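PDB 4HW6: hypothetical protein, IPT/TIG domain protein from Bacteroides ovatus, which is of unknown function but is probably an auxiliary nutrient-binding, perhaps carbohydrate-binding, protein that joins an IPT/TIG domain to a six-bladed beta-propeller. Local coordinates for residues V315-G329 with R368-R382. Numbering follows the deposited sequence.
Sequences VCGQHSSPGWVDGMG and RVLTPEGRVTTYAGR. With EDO (1,2-ethanediol), chain G.
Trp-324 meets two arginines of 368-382 in different ways. Over one face of the indole runs Arg-382, heading the opposite way: its CD sits above the five-membered ring, 3.7 Å from the centroid, and its guanidinium lies nearly flat on the ring system, planes 23° apart, giving an off-centre cation-pi contact. Arg-368 is met differently, with Trp-324 CD1 above the centre of its guanidinium and the two planes turned 53° apart. At the indole edge NE1 donates to Thr-378 OG1 (2.8 Å), which is tilted somewhat out of the ring plane. Thr-378 passes the bond on, its hydroxyl donating to the syn lone pair of Asp-326 OD1 at 2.8 Å. On the anti side the same oxygen takes Arg-368 NH2 in a salt bridge of 2.7 Å, while a water joins Asp-326 OD2 to Thr-378 N. A bend at chi3 (79°) swings the Arg-368 guanidinium round to Asp-326, and NH1 is held by Asp-361 and the carbonyl of Arg-333. Arg-382 NH1 is tied to Ser-364 O. An alanine in place of Trp-324 would probably leave Arg-382 without its stacking surface and take the indole N-H away from Thr-378 OG1.

Directly after Asp-326, 327-328 pairs antiparallel with 375-380 as an edge strand of one propeller blade. Gly-327 and Val-376 exchange two backbone bonds, the one from Val-376 N to Gly-327 O (2.8 Å) almost straight, and Gly-329 N reaches Gly-374 O. Farther along, Cys-316 CB packs on Val-376 CG2 at 3.7 Å and its SG on Leu-370 CD1, joining the end of the preceding blade to this one. With a guanidinium and a hydroxyl both donating to one carboxylate oxygen, Asp-326 probably stays ionised, sharing the charge of Arg-368 with Asp-361 where the linking loop enters the blade.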
loop_
_atom_site.group_PDB
_atom_site.type_symbol
_atom_site.label_atom_id
_atom_site.label_comp_id
_atom_site.label_asym_id
_atom_site.label_seq_id
_atom_site.Cartn_x
_atom_site.Cartn_y
_atom_site.Cartn_z
ATOM N N VAL A 315 21.992 -2.356 6.409
ATOM C CA VAL A 315 21.764 -2.333 4.973
ATOM C C VAL A 315 21.771 -0.913 4.411
ATOM O O VAL A 315 22.368 -0.679 3.346
ATOM C CB VAL A 315 20.477 -3.104 4.606
ATOM C CG1 VAL A 315 20.123 -2.948 3.124
ATOM C CG2 VAL A 315 20.669 -4.578 4.960
ATOM N N CYS A 316 21.107 0.014 5.083
ATOM C CA CYS A 316 21.067 1.386 4.631
ATOM C C CYS A 316 20.921 2.387 5.748
ATOM O O CYS A 316 20.549 2.059 6.866
ATOM C CB CYS A 316 20.002 1.589 3.548
ATOM S SG CYS A 316 18.338 1.469 4.176
ATOM N N GLY A 317 21.256 3.620 5.433
ATOM C CA GLY A 317 21.287 4.670 6.426
ATOM C C GLY A 317 22.578 4.659 7.204
ATOM O O GLY A 317 23.457 3.819 6.989
ATOM N N GLN A 318 22.677 5.613 8.127
ATOM C CA GLN A 318 23.752 5.652 9.103
ATOM C C GLN A 318 23.128 5.838 10.473
ATOM O O GLN A 318 22.369 6.777 10.712
ATOM C CB GLN A 318 24.743 6.770 8.814
ATOM C CG GLN A 318 25.895 6.752 9.784
ATOM C CD GLN A 318 26.983 7.720 9.405
ATOM O OE1 GLN A 318 27.780 7.453 8.494
ATOM N NE2 GLN A 318 27.010 8.854 10.073
ATOM N N HIS A 319 23.445 4.899 11.353
ATOM C CA HIS A 319 22.944 4.881 12.716
ATOM C C HIS A 319 23.171 6.236 13.389
ATOM O O HIS A 319 24.300 6.731 13.432
ATOM C CB HIS A 319 23.690 3.780 13.457
ATOM C CG HIS A 319 23.108 3.394 14.784
ATOM N ND1 HIS A 319 23.037 4.253 15.858
ATOM C CD2 HIS A 319 22.689 2.184 15.232
ATOM C CE1 HIS A 319 22.579 3.592 16.912
ATOM N NE2 HIS A 319 22.358 2.331 16.559
ATOM N N SER A 320 22.084 6.820 13.879
ATOM C CA SER A 320 22.082 8.101 14.613
ATOM C C SER A 320 22.409 9.344 13.746
ATOM O O SER A 320 22.767 10.396 14.278
ATOM C CB SER A 320 22.999 8.025 15.852
ATOM O OG SER A 320 22.662 6.894 16.665
ATOM N N SER A 321 22.267 9.221 12.422
ATOM C CA SER A 321 22.519 10.330 11.504
ATOM C C SER A 321 21.284 10.546 10.637
ATOM O O SER A 321 21.191 10.029 9.531
ATOM C CB SER A 321 23.752 10.059 10.629
ATOM O OG SER A 321 24.081 11.209 9.861
ATOM N N PRO A 322 20.298 11.285 11.157
ATOM C CA PRO A 322 19.083 11.521 10.370
ATOM C C PRO A 322 19.327 12.433 9.174
ATOM O O PRO A 322 20.140 13.366 9.230
ATOM C CB PRO A 322 18.136 12.188 11.379
ATOM C CG PRO A 322 19.065 12.898 12.325
ATOM C CD PRO A 322 20.236 11.962 12.471
ATOM N N GLY A 323 18.598 12.184 8.100
ATOM C CA GLY A 323 18.669 13.023 6.929
ATOM C C GLY A 323 17.775 12.472 5.839
ATOM O O GLY A 323 17.230 11.372 5.968
ATOM N N TRP A 324 17.624 13.258 4.779
ATOM C CA TRP A 324 16.908 12.832 3.584
ATOM C C TRP A 324 17.910 12.834 2.441
ATOM O O TRP A 324 18.126 13.847 1.773
ATOM C CB TRP A 324 15.710 13.730 3.268
ATOM C CG TRP A 324 15.017 13.275 2.017
ATOM C CD1 TRP A 324 14.348 12.130 1.835
ATOM C CD2 TRP A 324 15.004 13.957 0.774
ATOM N NE1 TRP A 324 13.878 12.045 0.555
ATOM C CE2 TRP A 324 14.262 13.166 -0.123
ATOM C CE3 TRP A 324 15.537 15.175 0.331
ATOM C CZ2 TRP A 324 14.051 13.538 -1.448
ATOM C CZ3 TRP A 324 15.314 15.556 -0.984
ATOM C CH2 TRP A 324 14.560 14.740 -1.852
ATOM N N VAL A 325 18.567 11.695 2.246
ATOM C CA VAL A 325 19.562 11.541 1.208
ATOM C C VAL A 325 19.317 10.184 0.530
ATOM O O VAL A 325 19.440 9.122 1.156
ATOM C CB VAL A 325 21.005 11.620 1.756
ATOM C CG1 VAL A 325 22.002 11.405 0.629
ATOM C CG2 VAL A 325 21.258 12.952 2.468
ATOM N N ASP A 326 18.919 10.230 -0.740
ATOM C CA ASP A 326 18.804 8.996 -1.521
ATOM C C ASP A 326 20.200 8.532 -1.920
ATOM O O ASP A 326 21.129 9.345 -2.062
ATOM C CB ASP A 326 17.914 9.188 -2.748
ATOM C CG ASP A 326 16.437 9.397 -2.400
ATOM O OD1 ASP A 326 15.969 8.950 -1.356
ATOM O OD2 ASP A 326 15.717 9.984 -3.225
ATOM N N GLY A 327 20.369 7.225 -2.111
ATOM C CA GLY A 327 21.636 6.700 -2.583
ATOM C C GLY A 327 21.801 5.241 -2.218
ATOM O O GLY A 327 20.829 4.538 -1.914
HETATM N N MSE A 328 23.047 4.793 -2.236
HETATM C CA MSE A 328 23.345 3.382 -2.166
HETATM C C MSE A 328 23.675 3.033 -0.726
HETATM O O MSE A 328 24.598 3.602 -0.151
HETATM C CB MSE A 328 24.527 3.054 -3.077
HETATM C CG MSE A 328 24.864 1.616 -3.091
HETATM SE SE MSE A 328 23.375 0.524 -3.848
HETATM C CE MSE A 328 23.187 1.462 -5.248
ATOM N N GLY A 329 22.913 2.107 -0.154
ATOM C CA GLY A 329 23.217 1.547 1.156
ATOM C C GLY A 329 23.505 2.575 2.238
ATOM O O GLY A 329 22.694 3.454 2.516
ATOM N N ARG A 368 9.508 5.857 0.790
ATOM C CA ARG A 368 10.789 5.549 0.159
ATOM C C ARG A 368 10.823 4.079 -0.197
ATOM O O ARG A 368 9.976 3.309 0.266
ATOM C CB ARG A 368 11.962 5.990 1.056
ATOM C CG ARG A 368 11.878 7.488 1.340
ATOM C CD ARG A 368 12.975 8.054 2.214
ATOM N NE ARG A 368 14.199 8.251 1.454
ATOM C CZ ARG A 368 15.344 8.600 2.027
ATOM N NH1 ARG A 368 15.382 8.825 3.334
ATOM N NH2 ARG A 368 16.434 8.755 1.317
ATOM N N VAL A 369 11.796 3.696 -1.029
ATOM C CA VAL A 369 11.939 2.308 -1.453
ATOM C C VAL A 369 13.356 1.875 -1.226
ATOM O O VAL A 369 14.286 2.604 -1.590
ATOM C CB VAL A 369 11.591 2.131 -2.932
ATOM C CG1 VAL A 369 11.604 0.651 -3.298
ATOM C CG2 VAL A 369 10.235 2.725 -3.231
ATOM N N LEU A 370 13.514 0.698 -0.619
ATOM C CA LEU A 370 14.808 0.027 -0.497
ATOM C C LEU A 370 14.784 -1.177 -1.432
ATOM O O LEU A 370 13.946 -2.073 -1.285
ATOM C CB LEU A 370 15.019 -0.404 0.958
ATOM C CG LEU A 370 16.274 -1.246 1.257
ATOM C CD1 LEU A 370 17.562 -0.524 0.858
ATOM C CD2 LEU A 370 16.280 -1.585 2.741
ATOM N N THR A 371 15.698 -1.201 -2.391
ATOM C CA THR A 371 15.751 -2.281 -3.367
ATOM C C THR A 371 16.681 -3.376 -2.883
ATOM O O THR A 371 17.441 -3.165 -1.928
ATOM C CB THR A 371 16.216 -1.766 -4.729
ATOM O OG1 THR A 371 17.610 -1.391 -4.649
ATOM C CG2 THR A 371 15.386 -0.558 -5.134
ATOM N N PRO A 372 16.610 -4.553 -3.519
ATOM C CA PRO A 372 17.476 -5.647 -3.089
ATOM C C PRO A 372 18.975 -5.370 -3.203
ATOM O O PRO A 372 19.744 -5.958 -2.462
ATOM C CB PRO A 372 17.079 -6.793 -4.011
ATOM C CG PRO A 372 15.642 -6.508 -4.326
ATOM C CD PRO A 372 15.579 -5.008 -4.476
ATOM N N GLU A 373 19.396 -4.470 -4.081
ATOM C CA GLU A 373 20.817 -4.102 -4.097
ATOM C C GLU A 373 21.217 -3.185 -2.939
ATOM O O GLU A 373 22.398 -2.915 -2.736
ATOM C CB GLU A 373 21.206 -3.487 -5.442
ATOM C CG GLU A 373 20.721 -2.070 -5.701
ATOM C CD GLU A 373 21.280 -1.470 -7.002
ATOM O OE1 GLU A 373 22.301 -1.969 -7.503
ATOM O OE2 GLU A 373 20.693 -0.494 -7.530
ATOM N N GLY A 374 20.238 -2.711 -2.167
ATOM C CA GLY A 374 20.492 -1.757 -1.130
ATOM C C GLY A 374 20.331 -0.293 -1.514
ATOM O O GLY A 374 20.705 0.587 -0.739
ATOM N N ARG A 375 19.716 0.001 -2.640
ATOM C CA ARG A 375 19.537 1.398 -3.042
ATOM C C ARG A 375 18.270 1.973 -2.446
ATOM O O ARG A 375 17.251 1.304 -2.420
ATOM C CB ARG A 375 19.490 1.553 -4.552
ATOM C CG ARG A 375 19.406 3.015 -4.983
ATOM C CD ARG A 375 19.595 3.237 -6.477
ATOM N NE ARG A 375 20.984 3.066 -6.912
ATOM C CZ ARG A 375 21.989 3.941 -6.723
ATOM N NH1 ARG A 375 21.825 5.099 -6.076
ATOM N NH2 ARG A 375 23.196 3.633 -7.179
ATOM N N VAL A 376 18.356 3.201 -1.944
ATOM C CA VAL A 376 17.218 3.894 -1.350
ATOM C C VAL A 376 16.823 5.006 -2.288
ATOM O O VAL A 376 17.666 5.838 -2.633
ATOM C CB VAL A 376 17.562 4.524 0.010
ATOM C CG1 VAL A 376 16.344 5.291 0.536
ATOM C CG2 VAL A 376 18.013 3.450 0.995
ATOM N N THR A 377 15.557 5.016 -2.720
ATOM C CA THR A 377 15.039 6.095 -3.578
ATOM C C THR A 377 13.746 6.617 -2.951
ATOM O O THR A 377 13.133 5.919 -2.149
ATOM C CB THR A 377 14.753 5.598 -4.998
ATOM O OG1 THR A 377 13.785 4.543 -4.917
ATOM C CG2 THR A 377 16.044 5.103 -5.674
ATOM N N THR A 378 13.383 7.852 -3.240
ATOM C CA THR A 378 12.150 8.425 -2.712
ATOM C C THR A 378 10.994 8.214 -3.705
ATOM O O THR A 378 11.108 8.551 -4.867
ATOM C CB THR A 378 12.367 9.896 -2.335
ATOM O OG1 THR A 378 13.353 9.936 -1.280
ATOM C CG2 THR A 378 11.038 10.542 -1.838
ATOM N N TYR A 379 9.925 7.578 -3.251
ATOM C CA TYR A 379 8.781 7.286 -4.107
ATOM C C TYR A 379 7.746 8.414 -4.134
ATOM O O TYR A 379 7.229 8.743 -5.222
ATOM C CB TYR A 379 8.137 5.995 -3.630
ATOM C CG TYR A 379 6.940 5.471 -4.390
ATOM C CD1 TYR A 379 7.010 5.127 -5.760
ATOM C CD2 TYR A 379 5.744 5.257 -3.733
ATOM C CE1 TYR A 379 5.905 4.596 -6.423
ATOM C CE2 TYR A 379 4.642 4.734 -4.388
ATOM C CZ TYR A 379 4.714 4.420 -5.719
ATOM O OH TYR A 379 3.592 3.903 -6.327
ATOM N N ALA A 380 7.456 9.007 -2.971
ATOM C CA ALA A 380 6.432 10.048 -2.870
ATOM C C ALA A 380 6.710 11.028 -1.733
ATOM O O ALA A 380 7.234 10.631 -0.683
ATOM C CB ALA A 380 5.046 9.395 -2.709
ATOM N N GLY A 381 6.324 12.286 -1.942
ATOM C CA GLY A 381 6.418 13.330 -0.918
ATOM C C GLY A 381 7.413 14.401 -1.272
ATOM O O GLY A 381 8.126 14.283 -2.276
ATOM N N ARG A 382 7.440 15.445 -0.445
ATOM C CA ARG A 382 8.332 16.599 -0.579
ATOM C C ARG A 382 8.123 17.341 -1.922
ATOM O O ARG A 382 9.063 17.878 -2.523
ATOM C CB ARG A 382 9.790 16.177 -0.379
ATOM C CG ARG A 382 10.042 15.554 0.983
ATOM C CD ARG A 382 11.469 15.099 1.112
ATOM N NE ARG A 382 12.406 16.195 1.315
ATOM C CZ ARG A 382 12.787 16.647 2.514
ATOM N NH1 ARG A 382 12.240 16.160 3.620
ATOM N NH2 ARG A 382 13.683 17.630 2.602
HETATM C C1 EDO G . 18.223 17.719 9.543
HETATM O O1 EDO G . 18.611 18.374 10.769
HETATM C C2 EDO G . 18.456 16.214 9.662
HETATM O O2 EDO G . 19.865 15.946 9.732
HETATM O O HOH W 1 14.746 9.089 -5.581
#